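PDB 7DMB: putative methyltransferase from Emericella variicolor, which probably transfers methyl groups from S-adenosylmethionine, acting in trans in the biosynthesis of the fungal polyketide calbistrin. Local coordinates for residues A[73-78]-A[90-95]. Numbering follows the deposited sequence.
Sequences MQEKLK and YRNWLA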
ATOM      1  N   MET A  73      -9.197  22.035  -7.378  1.00 17.88           N
ATOM      2  CA  MET A  73      -8.245  21.866  -8.468  1.00 15.02           C
ATOM      3  C   MET A  73      -8.843  22.086  -9.849  1.00 14.43           C
ATOM      4  O   MET A  73      -8.086  22.240 -10.815  1.00 17.08           O
ATOM      5  CB  MET A  73      -7.643  20.462  -8.416  1.00 16.91           C
ATOM      6  CG  MET A  73      -6.557  20.321  -7.380  1.00 16.36           C
ATOM      7  SD  MET A  73      -6.401  18.611  -6.835  1.00 19.74           S
ATOM      8  CE  MET A  73      -5.422  17.949  -8.187  1.00 15.50           C
ATOM      9  N   GLN A  74     -10.168  22.102  -9.966  1.00 13.29           N
ATOM     10  CA  GLN A  74     -10.802  22.043 -11.282  1.00 21.71           C
ATOM     11  C   GLN A  74     -10.378  23.215 -12.160  1.00 16.57           C
ATOM     12  O   GLN A  74      -9.886  23.024 -13.278  1.00 17.61           O
ATOM     13  CB  GLN A  74     -12.326  21.997 -11.130  1.00 11.78           C
ATOM     14  CG  GLN A  74     -12.802  20.723 -10.439  1.00 14.13           C
ATOM     15  CD  GLN A  74     -12.328  19.463 -11.149  1.00 20.53           C
ATOM     16  OE1 GLN A  74     -12.554  19.300 -12.360  1.00 19.45           O
ATOM     17  NE2 GLN A  74     -11.676  18.556 -10.404  1.00 14.32           N
ATOM     18  N   GLU A  75     -10.557  24.442 -11.671  1.00 17.52           N
ATOM     19  CA  GLU A  75     -10.235  25.594 -12.506  1.00 19.77           C
ATOM     20  C   GLU A  75      -8.736  25.686 -12.747  1.00 23.78           C
ATOM     21  O   GLU A  75      -8.300  26.073 -13.840  1.00 23.07           O
ATOM     22  CB  GLU A  75     -10.764  26.886 -11.868  1.00 26.56           C
ATOM     23  CG  GLU A  75     -10.569  28.105 -12.776  1.00 38.88           C
ATOM     24  CD  GLU A  75     -11.020  29.416 -12.151  1.00 51.76           C
ATOM     25  OE1 GLU A  75     -11.841  29.390 -11.207  1.00 46.28           O
ATOM     26  OE2 GLU A  75     -10.549  30.479 -12.616  1.00 59.54           O
ATOM     27  N   LYS A  76      -7.941  25.292 -11.753  1.00 18.16           N
ATOM     28  CA  LYS A  76      -6.494  25.291 -11.904  1.00 23.57           C
ATOM     29  C   LYS A  76      -6.061  24.304 -12.986  1.00 22.17           C
ATOM     30  O   LYS A  76      -5.245  24.633 -13.859  1.00 23.55           O
ATOM     31  CB  LYS A  76      -5.854  24.950 -10.552  1.00 23.76           C
ATOM     32  CG  LYS A  76      -4.624  25.760 -10.213  1.00 30.05           C
ATOM     33  CD  LYS A  76      -4.097  25.476  -8.802  1.00 37.43           C
ATOM     34  CE  LYS A  76      -2.568  25.456  -8.781  1.00 37.67           C
ATOM     35  NZ  LYS A  76      -2.036  25.407  -7.423  1.00 27.79           N
ATOM     36  N   LEU A  77      -6.626  23.098 -12.960  1.00 20.64           N
ATOM     37  CA  LEU A  77      -6.238  22.079 -13.927  1.00 20.44           C
ATOM     38  C   LEU A  77      -6.594  22.495 -15.347  1.00 21.19           C
ATOM     39  O   LEU A  77      -5.807  22.285 -16.276  1.00 23.88           O
ATOM     40  CB  LEU A  77      -6.902  20.749 -13.573  1.00 22.63           C
ATOM     41  CG  LEU A  77      -5.967  19.784 -12.834  1.00 20.49           C
ATOM     42  CD1 LEU A  77      -6.702  18.533 -12.419  1.00 21.00           C
ATOM     43  CD2 LEU A  77      -4.781  19.454 -13.721  1.00 16.64           C
ATOM     44  N   LYS A  78      -7.766  23.111 -15.534  1.00 22.87           N
ATOM     45  CA  LYS A  78      -8.244  23.389 -16.886  1.00 23.28           C
ATOM     46  C   LYS A  78      -7.419  24.475 -17.572  1.00 23.19           C
ATOM     47  O   LYS A  78      -7.156  24.394 -18.774  1.00 26.22           O
ATOM     48  CB  LYS A  78      -9.721  23.774 -16.838  1.00 30.38           C
ATOM     49  CG  LYS A  78     -10.647  22.642 -16.403  1.00 39.04           C
ATOM     50  CD  LYS A  78     -10.146  21.253 -16.847  1.00 32.24           C
ATOM     51  CE  LYS A  78     -10.455  20.977 -18.341  1.00 34.98           C
ATOM     52  NZ  LYS A  78     -10.182  19.588 -18.816  1.00 28.79           N
ATOM     53  N   TYR A  90      -5.352  12.287 -15.911  1.00 18.17           N
ATOM     54  CA  TYR A  90      -5.709  12.656 -14.544  1.00 17.63           C
ATOM     55  C   TYR A  90      -6.697  13.817 -14.524  1.00 17.54           C
ATOM     56  O   TYR A  90      -7.699  13.777 -13.797  1.00 17.93           O
ATOM     57  CB  TYR A  90      -4.448  13.007 -13.749  1.00 15.37           C
ATOM     58  CG  TYR A  90      -4.689  13.347 -12.293  1.00 13.54           C
ATOM     59  CD1 TYR A  90      -4.795  12.346 -11.337  1.00 16.56           C
ATOM     60  CD2 TYR A  90      -4.794  14.671 -11.871  1.00 12.93           C
ATOM     61  CE1 TYR A  90      -5.002  12.644  -9.989  1.00 12.09           C
ATOM     62  CE2 TYR A  90      -4.995  14.981 -10.528  1.00 14.19           C
ATOM     63  CZ  TYR A  90      -5.098  13.961  -9.587  1.00 14.03           C
ATOM     64  OH  TYR A  90      -5.297  14.246  -8.249  1.00  8.88           O
ATOM     65  N   ARG A  91      -6.416  14.870 -15.303  1.00 17.02           N
ATOM     66  CA  ARG A  91      -7.360  15.978 -15.442  1.00 15.11           C
ATOM     67  C   ARG A  91      -8.735  15.476 -15.893  1.00 20.02           C
ATOM     68  O   ARG A  91      -9.763  15.813 -15.292  1.00 18.14           O
ATOM     69  CB  ARG A  91      -6.813  17.021 -16.425  1.00 16.85           C
ATOM     70  CG  ARG A  91      -7.845  18.089 -16.834  1.00 21.90           C
ATOM     71  CD  ARG A  91      -7.238  19.357 -17.464  1.00 21.01           C
ATOM     72  NE  ARG A  91      -6.667  19.128 -18.791  1.00 24.33           N
ATOM     73  CZ  ARG A  91      -5.836  19.966 -19.408  1.00 23.36           C
ATOM     74  NH1 ARG A  91      -5.486  21.110 -18.835  1.00 18.02           N
ATOM     75  NH2 ARG A  91      -5.353  19.655 -20.607  1.00 27.19           N
ATOM     76  N   ASN A  92      -8.768  14.649 -16.946  1.00 19.42           N
ATOM     77  CA  ASN A  92     -10.035  14.103 -17.430  1.00 19.71           C
ATOM     78  C   ASN A  92     -10.715  13.259 -16.361  1.00 20.04           C
ATOM     79  O   ASN A  92     -11.918  13.402 -16.118  1.00 16.42           O
ATOM     80  CB  ASN A  92      -9.805  13.273 -18.695  1.00 20.04           C
ATOM     81  CG  ASN A  92      -9.454  14.130 -19.901  1.00 26.72           C
ATOM     82  OD1 ASN A  92      -9.719  15.342 -19.929  1.00 23.59           O
ATOM     83  ND2 ASN A  92      -8.859  13.504 -20.911  1.00 25.82           N
ATOM     84  N   TRP A  93      -9.956  12.358 -15.721  1.00 18.35           N
ATOM     85  CA  TRP A  93     -10.509  11.567 -14.624  1.00 17.61           C
ATOM     86  C   TRP A  93     -11.032  12.460 -13.504  1.00 16.86           C
ATOM     87  O   TRP A  93     -12.137  12.244 -12.993  1.00 18.12           O
ATOM     88  CB  TRP A  93      -9.462  10.592 -14.066  1.00 17.56           C
ATOM     89  CG  TRP A  93      -9.950   9.951 -12.794  1.00 16.16           C
ATOM     90  CD1 TRP A  93     -10.850   8.928 -12.688  1.00 17.94           C
ATOM     91  CD2 TRP A  93      -9.619  10.331 -11.454  1.00 15.67           C
ATOM     92  NE1 TRP A  93     -11.081   8.633 -11.368  1.00 18.37           N
ATOM     93  CE2 TRP A  93     -10.343   9.483 -10.588  1.00 18.95           C
ATOM     94  CE3 TRP A  93      -8.779  11.299 -10.901  1.00 17.10           C
ATOM     95  CZ2 TRP A  93     -10.249   9.573  -9.203  1.00 19.62           C
ATOM     96  CZ3 TRP A  93      -8.678  11.376  -9.516  1.00 22.52           C
ATOM     97  CH2 TRP A  93      -9.409  10.521  -8.687  1.00 17.01           C
ATOM     98  N   LEU A  94     -10.255  13.465 -13.100  1.00 17.62           N
ATOM     99  CA  LEU A  94     -10.688  14.296 -11.979  1.00 18.94           C
ATOM    100  C   LEU A  94     -11.948  15.090 -12.323  1.00 14.56           C
ATOM    101  O   LEU A  94     -12.829  15.234 -11.473  1.00 16.41           O
ATOM    102  CB  LEU A  94      -9.563  15.231 -11.529  1.00 18.65           C
ATOM    103  CG  LEU A  94      -9.714  15.703 -10.074  1.00 17.28           C
ATOM    104  CD1 LEU A  94      -9.937  14.542  -9.162  1.00 20.42           C
ATOM    105  CD2 LEU A  94      -8.522  16.502  -9.619  1.00 18.42           C
ATOM    106  N   ALA A  95     -12.057  15.599 -13.558  1.00 17.56           N
ATOM    107  CA  ALA A  95     -13.286  16.270 -13.988  1.00 19.76           C
ATOM    108  C   ALA A  95     -14.495  15.350 -13.880  1.00 17.45           C
ATOM    109  O   ALA A  95     -15.592  15.799 -13.536  1.00 18.29           O
ATOM    110  CB  ALA A  95     -13.162  16.772 -15.430  1.00 16.82           C
TER
HETATM  111  O   HOH W   1     -10.383  18.286 -13.632  1.00 23.61           O
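Arg91 reaches from helix 85-101 to the C-terminal end of helix 56-79 and joins the two arms of an antiparallel helical hairpin, whose short segments run at 148° to each other. Its NH1 donates to Leu77 O at 2.8 Å, the acceptor lying in the guanidinium plane. Arginine suits this place: carbonyls near a helix C-terminus lack later amides, and NH1 also serves Ala80 O just beyond. With CG anti to the backbone N (chi1 169°), the chain extends across the gap before bending at chi3, and the side chain of Lys78, bent at chi2 and chi3, crosses its methylenes at a slant, CD to Arg91 CD 3.5 Å. The two like charges are close, which surrounding solvent probably tempers. Deeper in, flexible Met73 turns its CE to the edge of the Tyr90 ring and packs against Leu94 CD2 at 3.7 Å, while Leu77 CD1 meets the same leucine methyl. Val149 and Val153 of helix 140-157 and Phe322 border this apolar layer, and Tyr90 OH bonds to Phe322 O. Gln74, amphipathic, borders it on the polar side: NE2 bonds back to Ala70 O and rests on Leu94 CG, while one water donates to both Gln74 OE1 (2.7 Å) and Arg91 O (3.0 Å).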